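PDB 3DCD: galactose mutarotase related enzyme from Lactobacillus acidophilus, which is of unknown function but belongs to the aldose 1-epimerase family, and so probably binds a carbohydrate and may act as a sugar isomerase. Local coordinates for residues N182-A187 with I206-G211; V170-P173 with S178-W181; N114-L117 with L122-N125; E82-T87 with E110-Y115. One frame throughout, in Å; residues are numbered along the deposited sequence.

Interaction 1 (N182-A187 with I206-G211); sequences NNRSLA and IYELRG
Arg-184 and Glu-208 form a side-on salt bridge in the galactose mutarotase-like beta fold, where the short strand 185-187 and the end of strand 205-208 both bond to strand 169-175. NE of Arg-184 gives its N-H to Glu-208 OE2 at 2.7 Å, reaching that oxygen from above the carboxylate plane. The second bond is the straighter one: NH2 of Arg-184 points at Glu-208 OE1 over 3.1 Å with an N-H...O angle of 177°, and OE1 accepts through its syn lone pair. A weak extra bond from NH2 to OE2 means that OE2 takes two donors and OE1 one. The bend of the arginine chain at chi3 (69°) swings the guanidinium edge onto the carboxylate, with the two planes 27° apart. Val-170 lies against both side chains, and Ile-172 and Trp-181 also touch Glu-208. The backbone is held through neighbours: Ser-185 pairs with Arg-171, Glu-208 with Val-170 and Tyr-207 with Val-237. Deeper in, the contact becomes apolar, and CB of buried Ala-187 meets the edge of the Tyr-207 ring at CE1, 3.8 Å away.

Interaction 2 (V170-P173 with S178-W181); sequences VRIP and SLDW
A beta hairpin formed by strands 169-175 and 178-179 frames this contact, at one edge of a small three-stranded antiparallel sheet in the mutarotase-like fold. Pro-173 and Asp-180 lie closest in backbone, and one bond ties them: Asp-180 N donates to Pro-173 O at 2.9 Å, with an N-H...O angle of 157°. Asp-180 is also the centre of an inverse gamma turn, closed by a weak bond from Trp-181 N to Leu-179 O, and this turn takes the chain out of the strand. Its carboxylate looks elsewhere, with OD2 accepting from Asn-183 ND2. CB of Asp-180 instead rests 3.4 Å from Pro-173 O, while CD of the proline ring sits 3.8 Å from Asp-180 O. The apolar half of the contact belongs to Ile-172. With chi1 at -48°, its CG2 branch is anti to the backbone N and lies against Leu-179, touching CB at 3.8 Å and the CG, CD1 and CD2 carbons a little farther off. The other branch reaches Trp-181, whose indole also makes a cation-pi contact with Arg-261 and an edge-to-face one with Tyr-272. There CD1 of Ile-172 approaches CZ3 of Trp-181 to 4.2 Å.

Interaction 3 (N114-L117 with L122-N125); sequences NYNL and LEEN
This is the antiparallel pairing of a beta hairpin, strands 109-118 and 121-130, within the large antiparallel sheet of the mutarotase-like beta-sandwich. Four residue pairs face each other in register, Asn-114 with Asn-125 through Leu-117 with Leu-122, and the axes of the short segments run 4.7 Å apart at 163°. Asn-114 and Asn-125 form a hydrogen-bonded pair, with Asn-114 N to Asn-125 O at 2.9 Å and Asn-125 N to Asn-114 O at 2.7 Å. Asn-116 and Glu-123 form the next such pair less evenly: Glu-123 N donates to Asn-116 O at 2.9 Å, while the return bond from Asn-116 N to Glu-123 O stretches to 3.3 Å.

On the face that carries Asn-114, Asn-116, Glu-123 and Asn-125, CG of Asn-116 sits between its backbone N and carbonyl carbon (chi1 74°), which turns the amide toward Glu-123. ND2 of Asn-116 then donates to Glu-123 OE1 at 2.8 Å, meeting the oxygen from above the carboxylate plane, 42° out of it.

On the other face Tyr-115 and Glu-124 lie side by side, pointing the same way. The tyrosine hydroxyl is hydrogen-bonded to Ala-19 O, and CE2 of Tyr-115 passes 3.5 Å from CG of Glu-124, whose OE1 lies at the ring edge. Strands 2-6 and 10-15 pack over this face: Ile-5 touches Tyr-115, Leu-117 and Leu-122, and Val-12 touches both leucines. Between those two leucines, CD2 of Leu-117 meets CD1 of Leu-122 at 3.9 Å.

Interaction 4 (E82-T87 with E110-Y115); sequences EVENHT and EFRVNY
Glu-84 and Arg-112 meet with their flat ends nearly coplanar, the carboxylate and guanidinium planes 22° apart although the two side chains slant across each other. Arg-112 grips side-on, with one nitrogen for each oxygen. NE of Arg-112 gives its N-H to Glu-84 OE1 at 2.7 Å, and NH2 of the same arginine gives one to Glu-84 OE2 at 3.0 Å. In both bonds the acceptor lies in the guanidinium plane. OE2 uses its syn lone pair, whereas OE1 is met on the syn side but 20° out of the carboxylate plane.

Both side chains have to stretch to make this bridge, because the nearest CA atoms, those of Glu-84 and Arg-112, are 8.8 Å apart. The glutamate keeps CG anti to its backbone N (chi1 -172°) and runs on extended, and the arginine is extended from CG to NE. That spacing follows from the large antiparallel sheet of the mutarotase-like fold: strand 90-96 runs between 82-87, the outermost strand on this side, and 109-118. The bridge therefore spans an intervening strand. A classic beta bulge lies at its acidic end, where Glu-84 and Asn-85 both face Thr-92.

The guanidinium serves a second carboxylate as well. Glu-110, two residues earlier on the arginine's own strand, accepts from NH1, and more weakly from NH2, to complete a three-residue network on the protein surface. NH2 thus donates to both acids, which should help to balance their like charges. OE1 of Glu-110 lies in the guanidinium plane, but NH1 of Arg-112 reaches this oxygen at 2.9 Å from above the carboxylate plane.

The four contacts fall into two pairs on opposite sides of the chain's centre. Interactions 3 and 4 share Asn-114 and Tyr-115 on strand 109-118, with centres about 10 Å apart: one pairs that strand with its hairpin partner 121-130, the other reaches past strand 90-96 to the sheet's outermost strand 82-87. Interactions 1 and 2 are closer still, about 7 Å between centres, and are joined by probable backbone hydrogen bonds, Arg-171 N to Ser-185 O and Ile-172 N to Ile-206 O, both 2.8 Å. Between the pairs, centres lie about 27 to 34 Å apart, and even the nearest atoms of interactions 1 and 3 are about 13 Å from each other.

Interaction 1 (N182-A187 with I206-G211)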
loop_
_atom_site.group_PDB
_atom_site.type_symbol
_atom_site.label_atom_id
_atom_site.label_comp_id
_atom_site.label_asym_id
_atom_site.label_seq_id
_atom_site.Cartn_x
_atom_site.Cartn_y
_atom_site.Cartn_z
ATOM N N ASN A 182 10.061 -6.148 20.589
ATOM C CA ASN A 182 10.753 -7.279 21.221
ATOM C C ASN A 182 10.135 -8.637 20.952
ATOM O O ASN A 182 10.707 -9.672 21.314
ATOM C CB ASN A 182 10.946 -7.049 22.720
ATOM C CG ASN A 182 12.090 -6.076 23.017
ATOM O OD1 ASN A 182 12.086 -5.396 24.058
ATOM N ND2 ASN A 182 13.079 -6.010 22.119
ATOM N N ASN A 183 8.968 -8.624 20.314
ATOM C CA ASN A 183 8.306 -9.845 19.893
ATOM C C ASN A 183 8.433 -10.171 18.404
ATOM O O ASN A 183 7.696 -11.005 17.886
ATOM C CB ASN A 183 6.850 -9.845 20.372
ATOM C CG ASN A 183 6.744 -10.137 21.850
ATOM O OD1 ASN A 183 7.546 -10.902 22.386
ATOM N ND2 ASN A 183 5.775 -9.523 22.523
ATOM N N ARG A 184 9.374 -9.529 17.722
ATOM C CA ARG A 184 9.709 -9.940 16.355
ATOM C C ARG A 184 10.101 -11.408 16.396
ATOM O O ARG A 184 10.768 -11.854 17.351
ATOM C CB ARG A 184 10.878 -9.131 15.825
ATOM C CG ARG A 184 10.488 -7.771 15.269
ATOM C CD ARG A 184 11.717 -6.894 15.080
ATOM N NE ARG A 184 12.604 -7.350 14.003
ATOM C CZ ARG A 184 13.844 -7.824 14.177
ATOM N NH1 ARG A 184 14.373 -7.928 15.399
ATOM N NH2 ARG A 184 14.559 -8.195 13.123
ATOM N N SER A 185 9.668 -12.173 15.398
ATOM C CA SER A 185 9.961 -13.608 15.366
ATOM C C SER A 185 9.959 -14.078 13.926
ATOM O O SER A 185 9.284 -13.469 13.094
ATOM C CB SER A 185 8.926 -14.389 16.179
ATOM O OG SER A 185 7.646 -14.340 15.562
ATOM N N LEU A 186 10.695 -15.158 13.630
ATOM C CA LEU A 186 10.662 -15.753 12.288
ATOM C C LEU A 186 9.314 -16.410 12.045
ATOM O O LEU A 186 8.835 -17.202 12.881
ATOM C CB LEU A 186 11.798 -16.778 12.094
ATOM C CG LEU A 186 13.182 -16.193 11.753
ATOM C CD1 LEU A 186 14.279 -17.247 11.867
ATOM C CD2 LEU A 186 13.236 -15.577 10.355
ATOM N N ALA A 187 8.709 -16.094 10.906
ATOM C CA ALA A 187 7.352 -16.560 10.586
ATOM C C ALA A 187 7.352 -17.543 9.408
ATOM O O ALA A 187 8.234 -17.466 8.551
ATOM C CB ALA A 187 6.448 -15.358 10.273
ATOM N N ILE A 206 3.037 -7.989 9.553
ATOM C CA ILE A 206 4.099 -7.169 8.984
ATOM C C ILE A 206 5.342 -8.003 8.829
ATOM O O ILE A 206 5.838 -8.533 9.828
ATOM C CB ILE A 206 4.426 -5.918 9.875
ATOM C CG1 ILE A 206 3.176 -5.047 10.059
ATOM C CG2 ILE A 206 5.592 -5.112 9.265
ATOM C CD1 ILE A 206 3.335 -3.902 11.081
ATOM N N TYR A 207 5.834 -8.110 7.588
ATOM C CA TYR A 207 7.014 -8.927 7.296
ATOM C C TYR A 207 8.185 -8.084 6.818
ATOM O O TYR A 207 8.030 -7.187 5.990
ATOM C CB TYR A 207 6.686 -10.047 6.293
ATOM C CG TYR A 207 5.564 -10.952 6.771
ATOM C CD1 TYR A 207 5.777 -11.888 7.780
ATOM C CD2 TYR A 207 4.273 -10.834 6.234
ATOM C CE1 TYR A 207 4.741 -12.702 8.227
ATOM C CE2 TYR A 207 3.231 -11.639 6.678
ATOM C CZ TYR A 207 3.479 -12.582 7.654
ATOM O OH TYR A 207 2.446 -13.376 8.088
ATOM N N GLU A 208 9.352 -8.362 7.398
ATOM C CA GLU A 208 10.596 -7.750 6.988
ATOM C C GLU A 208 11.017 -8.414 5.688
ATOM O O GLU A 208 11.131 -9.638 5.630
ATOM C CB GLU A 208 11.657 -7.963 8.077
ATOM C CG GLU A 208 11.381 -7.120 9.349
ATOM C CD GLU A 208 12.463 -7.246 10.411
ATOM O OE1 GLU A 208 13.403 -8.068 10.239
ATOM O OE2 GLU A 208 12.365 -6.519 11.423
ATOM N N LEU A 209 11.227 -7.596 4.655
ATOM C CA LEU A 209 11.638 -8.072 3.338
ATOM C C LEU A 209 13.111 -7.776 3.078
ATOM O O LEU A 209 13.666 -6.823 3.635
ATOM C CB LEU A 209 10.790 -7.416 2.250
ATOM C CG LEU A 209 9.289 -7.712 2.323
ATOM C CD1 LEU A 209 8.534 -7.008 1.213
ATOM C CD2 LEU A 209 9.050 -9.211 2.227
ATOM N N ARG A 210 13.723 -8.612 2.245
ATOM C CA ARG A 210 15.116 -8.472 1.875
ATOM C C ARG A 210 15.215 -8.637 0.359
ATOM O O ARG A 210 14.450 -9.424 -0.227
ATOM C CB ARG A 210 15.932 -9.563 2.582
ATOM C CG ARG A 210 15.903 -9.484 4.118
ATOM C CD ARG A 210 16.665 -10.661 4.751
ATOM N NE ARG A 210 18.054 -10.702 4.280
ATOM C CZ ARG A 210 19.025 -9.903 4.703
ATOM N NH1 ARG A 210 18.791 -9.001 5.654
ATOM N NH2 ARG A 210 20.238 -10.025 4.182
ATOM N N GLY A 211 16.158 -7.923 -0.266
ATOM C CA GLY A 211 16.393 -8.008 -1.711
ATOM C C GLY A 211 15.284 -7.352 -2.523
ATOM O O GLY A 211 14.434 -6.646 -1.968
#

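Interaction 2 (V170-P173 with S178-W181)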
loop_
_atom_site.group_PDB
_atom_site.type_symbol
_atom_site.label_atom_id
_atom_site.label_comp_id
_atom_site.label_asym_id
_atom_site.label_seq_id
_atom_site.Cartn_x
_atom_site.Cartn_y
_atom_site.Cartn_z
ATOM N N VAL A 170 11.051 -12.447 9.151
ATOM C CA VAL A 170 10.745 -11.915 10.478
ATOM C C VAL A 170 9.414 -11.176 10.413
ATOM O O VAL A 170 9.228 -10.318 9.541
ATOM C CB VAL A 170 11.845 -10.959 10.973
ATOM C CG1 VAL A 170 11.482 -10.375 12.338
ATOM C CG2 VAL A 170 13.193 -11.693 11.053
ATOM N N ARG A 171 8.484 -11.539 11.295
ATOM C CA ARG A 171 7.237 -10.776 11.455
ATOM C C ARG A 171 7.412 -9.776 12.584
ATOM O O ARG A 171 7.957 -10.121 13.644
ATOM C CB ARG A 171 6.065 -11.699 11.820
ATOM C CG ARG A 171 4.720 -10.958 11.959
ATOM C CD ARG A 171 3.683 -11.820 12.655
ATOM N NE ARG A 171 2.587 -11.006 13.202
ATOM C CZ ARG A 171 1.484 -11.525 13.725
ATOM N NH1 ARG A 171 1.337 -12.845 13.778
ATOM N NH2 ARG A 171 0.530 -10.736 14.185
ATOM N N ILE A 172 6.927 -8.554 12.376
ATOM C CA ILE A 172 6.901 -7.551 13.433
ATOM C C ILE A 172 5.471 -7.399 13.920
ATOM O O ILE A 172 4.643 -6.824 13.200
ATOM C CB ILE A 172 7.409 -6.175 12.954
ATOM C CG1 ILE A 172 8.746 -6.317 12.192
ATOM C CG2 ILE A 172 7.517 -5.182 14.166
ATOM C CD1 ILE A 172 9.217 -5.032 11.491
ATOM N N PRO A 173 5.168 -7.891 15.135
ATOM C CA PRO A 173 3.769 -7.807 15.540
ATOM C C PRO A 173 3.378 -6.388 15.937
ATOM O O PRO A 173 4.231 -5.607 16.388
ATOM C CB PRO A 173 3.673 -8.755 16.756
ATOM C CG PRO A 173 5.022 -9.275 17.004
ATOM C CD PRO A 173 6.011 -8.505 16.172
ATOM N N SER A 178 1.451 0.357 17.543
ATOM C CA SER A 178 2.901 0.521 17.530
ATOM C C SER A 178 3.572 -0.824 17.323
ATOM O O SER A 178 2.968 -1.874 17.602
ATOM C CB SER A 178 3.392 1.134 18.829
ATOM O OG SER A 178 2.972 2.495 18.904
ATOM N N LEU A 179 4.811 -0.802 16.833
ATOM C CA LEU A 179 5.590 -2.055 16.682
ATOM C C LEU A 179 5.988 -2.652 18.043
ATOM O O LEU A 179 6.706 -2.023 18.840
ATOM C CB LEU A 179 6.826 -1.866 15.781
ATOM C CG LEU A 179 6.701 -1.122 14.434
ATOM C CD1 LEU A 179 8.038 -1.144 13.685
ATOM C CD2 LEU A 179 5.604 -1.721 13.553
ATOM N N ASP A 180 5.515 -3.867 18.295
ATOM C CA ASP A 180 5.845 -4.637 19.478
ATOM C C ASP A 180 7.237 -5.255 19.228
ATOM O O ASP A 180 7.403 -6.473 19.030
ATOM C CB ASP A 180 4.745 -5.686 19.714
ATOM C CG ASP A 180 4.925 -6.470 20.983
ATOM O OD1 ASP A 180 5.663 -6.031 21.892
ATOM O OD2 ASP A 180 4.313 -7.549 21.069
ATOM N N TRP A 181 8.239 -4.382 19.234
ATOM C CA TRP A 181 9.551 -4.701 18.700
ATOM C C TRP A 181 10.154 -5.978 19.278
ATOM O O TRP A 181 10.682 -6.810 18.534
ATOM C CB TRP A 181 10.523 -3.525 18.869
ATOM C CG TRP A 181 11.765 -3.770 18.071
ATOM C CD1 TRP A 181 12.951 -4.258 18.536
ATOM C CD2 TRP A 181 11.914 -3.612 16.655
ATOM N NE1 TRP A 181 13.838 -4.414 17.489
ATOM C CE2 TRP A 181 13.229 -4.003 16.327
ATOM C CE3 TRP A 181 11.067 -3.157 15.630
ATOM C CZ2 TRP A 181 13.721 -3.952 15.021
ATOM C CZ3 TRP A 181 11.555 -3.108 14.336
ATOM C CH2 TRP A 181 12.871 -3.511 14.041
#

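Interaction 3 (N114-L117 with L122-N125)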
loop_
_atom_site.group_PDB
_atom_site.type_symbol
_atom_site.label_atom_id
_atom_site.label_comp_id
_atom_site.label_asym_id
_atom_site.label_seq_id
_atom_site.Cartn_x
_atom_site.Cartn_y
_atom_site.Cartn_z
ATOM N N ASN A 114 2.606 7.638 -10.111
ATOM C CA ASN A 114 2.414 7.274 -11.497
ATOM C C ASN A 114 1.859 5.872 -11.564
ATOM O O ASN A 114 2.354 4.973 -10.892
ATOM C CB ASN A 114 3.728 7.319 -12.267
ATOM C CG ASN A 114 3.610 6.674 -13.653
ATOM O OD1 ASN A 114 3.064 7.259 -14.586
ATOM N ND2 ASN A 114 4.119 5.472 -13.780
ATOM N N TYR A 115 0.827 5.705 -12.387
ATOM C CA TYR A 115 0.253 4.397 -12.671
ATOM C C TYR A 115 0.410 4.145 -14.150
ATOM O O TYR A 115 0.100 5.014 -14.974
ATOM C CB TYR A 115 -1.242 4.384 -12.341
ATOM C CG TYR A 115 -1.544 4.538 -10.878
ATOM C CD1 TYR A 115 -1.926 5.770 -10.354
ATOM C CD2 TYR A 115 -1.466 3.444 -10.021
ATOM C CE1 TYR A 115 -2.211 5.905 -9.000
ATOM C CE2 TYR A 115 -1.748 3.556 -8.660
ATOM C CZ TYR A 115 -2.124 4.788 -8.159
ATOM O OH TYR A 115 -2.401 4.910 -6.822
ATOM N N ASN A 116 0.886 2.957 -14.503
ATOM C CA ASN A 116 0.976 2.615 -15.902
ATOM C C ASN A 116 0.734 1.137 -16.167
ATOM O O ASN A 116 0.988 0.293 -15.302
ATOM C CB ASN A 116 2.282 3.126 -16.513
ATOM C CG ASN A 116 3.465 2.326 -16.099
ATOM O OD1 ASN A 116 3.688 1.222 -16.614
ATOM N ND2 ASN A 116 4.258 2.868 -15.168
ATOM N N LEU A 117 0.215 0.848 -17.362
ATOM C CA LEU A 117 -0.132 -0.516 -17.766
ATOM C C LEU A 117 0.829 -1.139 -18.764
ATOM O O LEU A 117 1.318 -0.471 -19.681
ATOM C CB LEU A 117 -1.521 -0.544 -18.414
ATOM C CG LEU A 117 -2.704 -0.222 -17.519
ATOM C CD1 LEU A 117 -3.979 -0.156 -18.323
ATOM C CD2 LEU A 117 -2.799 -1.284 -16.439
ATOM N N LEU A 122 -0.092 -3.687 -13.694
ATOM C CA LEU A 122 -0.251 -2.295 -13.318
ATOM C C LEU A 122 0.871 -1.909 -12.347
ATOM O O LEU A 122 1.008 -2.518 -11.285
ATOM C CB LEU A 122 -1.608 -2.099 -12.620
ATOM C CG LEU A 122 -1.905 -0.733 -11.988
ATOM C CD1 LEU A 122 -1.914 0.371 -13.042
ATOM C CD2 LEU A 122 -3.287 -0.818 -11.299
ATOM N N GLU A 123 1.646 -0.894 -12.717
ATOM C CA GLU A 123 2.647 -0.314 -11.834
ATOM C C GLU A 123 2.047 0.825 -11.024
ATOM O O GLU A 123 1.236 1.605 -11.546
ATOM C CB GLU A 123 3.816 0.238 -12.652
ATOM C CG GLU A 123 4.627 -0.810 -13.365
ATOM C CD GLU A 123 5.874 -0.235 -14.037
ATOM O OE1 GLU A 123 6.039 1.013 -14.098
ATOM O OE2 GLU A 123 6.684 -1.049 -14.516
ATOM N N GLU A 124 2.468 0.922 -9.767
ATOM C CA GLU A 124 2.177 2.083 -8.922
ATOM C C GLU A 124 3.530 2.605 -8.463
ATOM O O GLU A 124 4.193 1.986 -7.637
ATOM C CB GLU A 124 1.317 1.680 -7.726
ATOM C CG GLU A 124 1.104 2.817 -6.691
ATOM C CD GLU A 124 0.028 2.471 -5.655
ATOM O OE1 GLU A 124 -0.840 1.604 -5.930
ATOM O OE2 GLU A 124 0.047 3.070 -4.563
ATOM N N ASN A 125 3.959 3.727 -9.040
ATOM C CA ASN A 125 5.335 4.189 -8.860
ATOM C C ASN A 125 5.331 5.480 -8.075
ATOM O O ASN A 125 4.569 6.396 -8.392
ATOM C CB ASN A 125 6.019 4.438 -10.212
ATOM C CG ASN A 125 5.998 3.216 -11.129
ATOM O OD1 ASN A 125 5.615 3.304 -12.305
ATOM N ND2 ASN A 125 6.415 2.088 -10.603
#

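Interaction 4 (E82-T87 with E110-Y115)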
loop_
_atom_site.group_PDB
_atom_site.type_symbol
_atom_site.label_atom_id
_atom_site.label_comp_id
_atom_site.label_asym_id
_atom_site.label_seq_id
_atom_site.Cartn_x
_atom_site.Cartn_y
_atom_site.Cartn_z
ATOM N N GLU A 82 -2.921 16.994 -8.584
ATOM C CA GLU A 82 -3.034 17.453 -9.967
ATOM C C GLU A 82 -2.717 16.308 -10.927
ATOM O O GLU A 82 -1.893 15.436 -10.614
ATOM C CB GLU A 82 -2.076 18.615 -10.244
ATOM C CG GLU A 82 -2.295 19.895 -9.380
ATOM C CD GLU A 82 -3.725 20.448 -9.418
ATOM O OE1 GLU A 82 -4.220 20.810 -10.511
ATOM O OE2 GLU A 82 -4.349 20.545 -8.334
ATOM N N VAL A 83 -3.365 16.301 -12.087
ATOM C CA VAL A 83 -3.013 15.341 -13.137
ATOM C C VAL A 83 -1.950 15.983 -14.033
ATOM O O VAL A 83 -2.238 16.887 -14.833
ATOM C CB VAL A 83 -4.239 14.857 -13.963
ATOM C CG1 VAL A 83 -3.787 13.912 -15.098
ATOM C CG2 VAL A 83 -5.242 14.158 -13.064
ATOM N N GLU A 84 -0.721 15.510 -13.878
ATOM C CA GLU A 84 0.421 16.083 -14.584
ATOM C C GLU A 84 0.546 15.591 -16.025
ATOM O O GLU A 84 0.963 16.349 -16.918
ATOM C CB GLU A 84 1.722 15.781 -13.820
ATOM C CG GLU A 84 2.919 16.521 -14.413
ATOM C CD GLU A 84 4.185 16.352 -13.617
ATOM O OE1 GLU A 84 4.542 15.205 -13.281
ATOM O OE2 GLU A 84 4.836 17.384 -13.345
ATOM N N ASN A 85 0.212 14.314 -16.232
ATOM C CA ASN A 85 0.334 13.655 -17.530
ATOM C C ASN A 85 -0.714 12.539 -17.577
ATOM O O ASN A 85 -0.923 11.862 -16.580
ATOM C CB ASN A 85 1.743 13.077 -17.684
ATOM C CG ASN A 85 1.953 12.369 -19.019
ATOM O OD1 ASN A 85 2.264 13.002 -20.034
ATOM N ND2 ASN A 85 1.815 11.050 -19.014
ATOM N N HIS A 86 -1.390 12.368 -18.715
ATOM C CA HIS A 86 -2.386 11.300 -18.842
ATOM C C HIS A 86 -2.477 10.847 -20.295
ATOM O O HIS A 86 -2.896 11.613 -21.149
ATOM C CB HIS A 86 -3.756 11.786 -18.346
ATOM C CG HIS A 86 -4.833 10.743 -18.378
ATOM N ND1 HIS A 86 -6.172 11.066 -18.455
ATOM C CD2 HIS A 86 -4.775 9.389 -18.344
ATOM C CE1 HIS A 86 -6.893 9.958 -18.463
ATOM N NE2 HIS A 86 -6.069 8.927 -18.388
ATOM N N THR A 87 -2.033 9.620 -20.556
ATOM C CA THR A 87 -2.151 8.995 -21.877
ATOM C C THR A 87 -2.969 7.698 -21.715
ATOM O O THR A 87 -3.416 7.387 -20.605
ATOM C CB THR A 87 -0.768 8.706 -22.506
ATOM O OG1 THR A 87 -0.009 7.875 -21.624
ATOM C CG2 THR A 87 0.002 10.008 -22.760
ATOM N N GLU A 110 7.783 17.652 -3.947
ATOM C CA GLU A 110 6.927 17.239 -5.051
ATOM C C GLU A 110 6.747 15.731 -4.901
ATOM O O GLU A 110 7.725 14.993 -4.916
ATOM C CB GLU A 110 7.568 17.570 -6.406
ATOM C CG GLU A 110 7.713 19.066 -6.697
ATOM C CD GLU A 110 8.351 19.359 -8.060
ATOM O OE1 GLU A 110 8.856 18.420 -8.724
ATOM O OE2 GLU A 110 8.346 20.530 -8.459
ATOM N N PHE A 111 5.500 15.281 -4.743
ATOM C CA PHE A 111 5.186 13.851 -4.613
ATOM C C PHE A 111 4.367 13.404 -5.815
ATOM O O PHE A 111 3.258 13.896 -6.022
ATOM C CB PHE A 111 4.391 13.592 -3.327
ATOM C CG PHE A 111 3.998 12.130 -3.120
ATOM C CD1 PHE A 111 4.875 11.101 -3.446
ATOM C CD2 PHE A 111 2.760 11.804 -2.547
ATOM C CE1 PHE A 111 4.517 9.727 -3.240
ATOM C CE2 PHE A 111 2.394 10.465 -2.320
ATOM C CZ PHE A 111 3.274 9.422 -2.661
ATOM N N ARG A 112 4.917 12.471 -6.588
ATOM C CA ARG A 112 4.256 11.984 -7.789
ATOM C C ARG A 112 3.891 10.511 -7.638
ATOM O O ARG A 112 4.716 9.704 -7.206
ATOM C CB ARG A 112 5.155 12.181 -9.015
ATOM C CG ARG A 112 5.198 13.618 -9.529
ATOM C CD ARG A 112 6.226 13.755 -10.661
ATOM N NE ARG A 112 6.248 15.110 -11.192
ATOM C CZ ARG A 112 6.968 16.100 -10.666
ATOM N NH1 ARG A 112 7.741 15.885 -9.606
ATOM N NH2 ARG A 112 6.918 17.301 -11.205
ATOM N N VAL A 113 2.647 10.181 -7.982
ATOM C CA VAL A 113 2.185 8.805 -8.055
ATOM C C VAL A 113 1.831 8.529 -9.510
ATOM O O VAL A 113 0.913 9.137 -10.084
ATOM C CB VAL A 113 0.958 8.522 -7.116
ATOM C CG1 VAL A 113 0.551 7.056 -7.203
ATOM C CG2 VAL A 113 1.312 8.864 -5.666
ATOM N N ASN A 114 2.606 7.638 -10.111
ATOM C CA ASN A 114 2.414 7.274 -11.497
ATOM C C ASN A 114 1.859 5.872 -11.564
ATOM O O ASN A 114 2.354 4.973 -10.892
ATOM C CB ASN A 114 3.728 7.319 -12.267
ATOM C CG ASN A 114 3.610 6.674 -13.653
ATOM O OD1 ASN A 114 3.064 7.259 -14.586
ATOM N ND2 ASN A 114 4.119 5.472 -13.780
ATOM N N TYR A 115 0.827 5.705 -12.387
ATOM C CA TYR A 115 0.253 4.397 -12.671
ATOM C C TYR A 115 0.410 4.145 -14.150
ATOM O O TYR A 115 0.100 5.014 -14.974
ATOM C CB TYR A 115 -1.242 4.384 -12.341
ATOM C CG TYR A 115 -1.544 4.538 -10.878
ATOM C CD1 TYR A 115 -1.926 5.770 -10.354
ATOM C CD2 TYR A 115 -1.466 3.444 -10.021
ATOM C CE1 TYR A 115 -2.211 5.905 -9.000
ATOM C CE2 TYR A 115 -1.748 3.556 -8.660
ATOM C CZ TYR A 115 -2.124 4.788 -8.159
ATOM O OH TYR A 115 -2.401 4.910 -6.822
#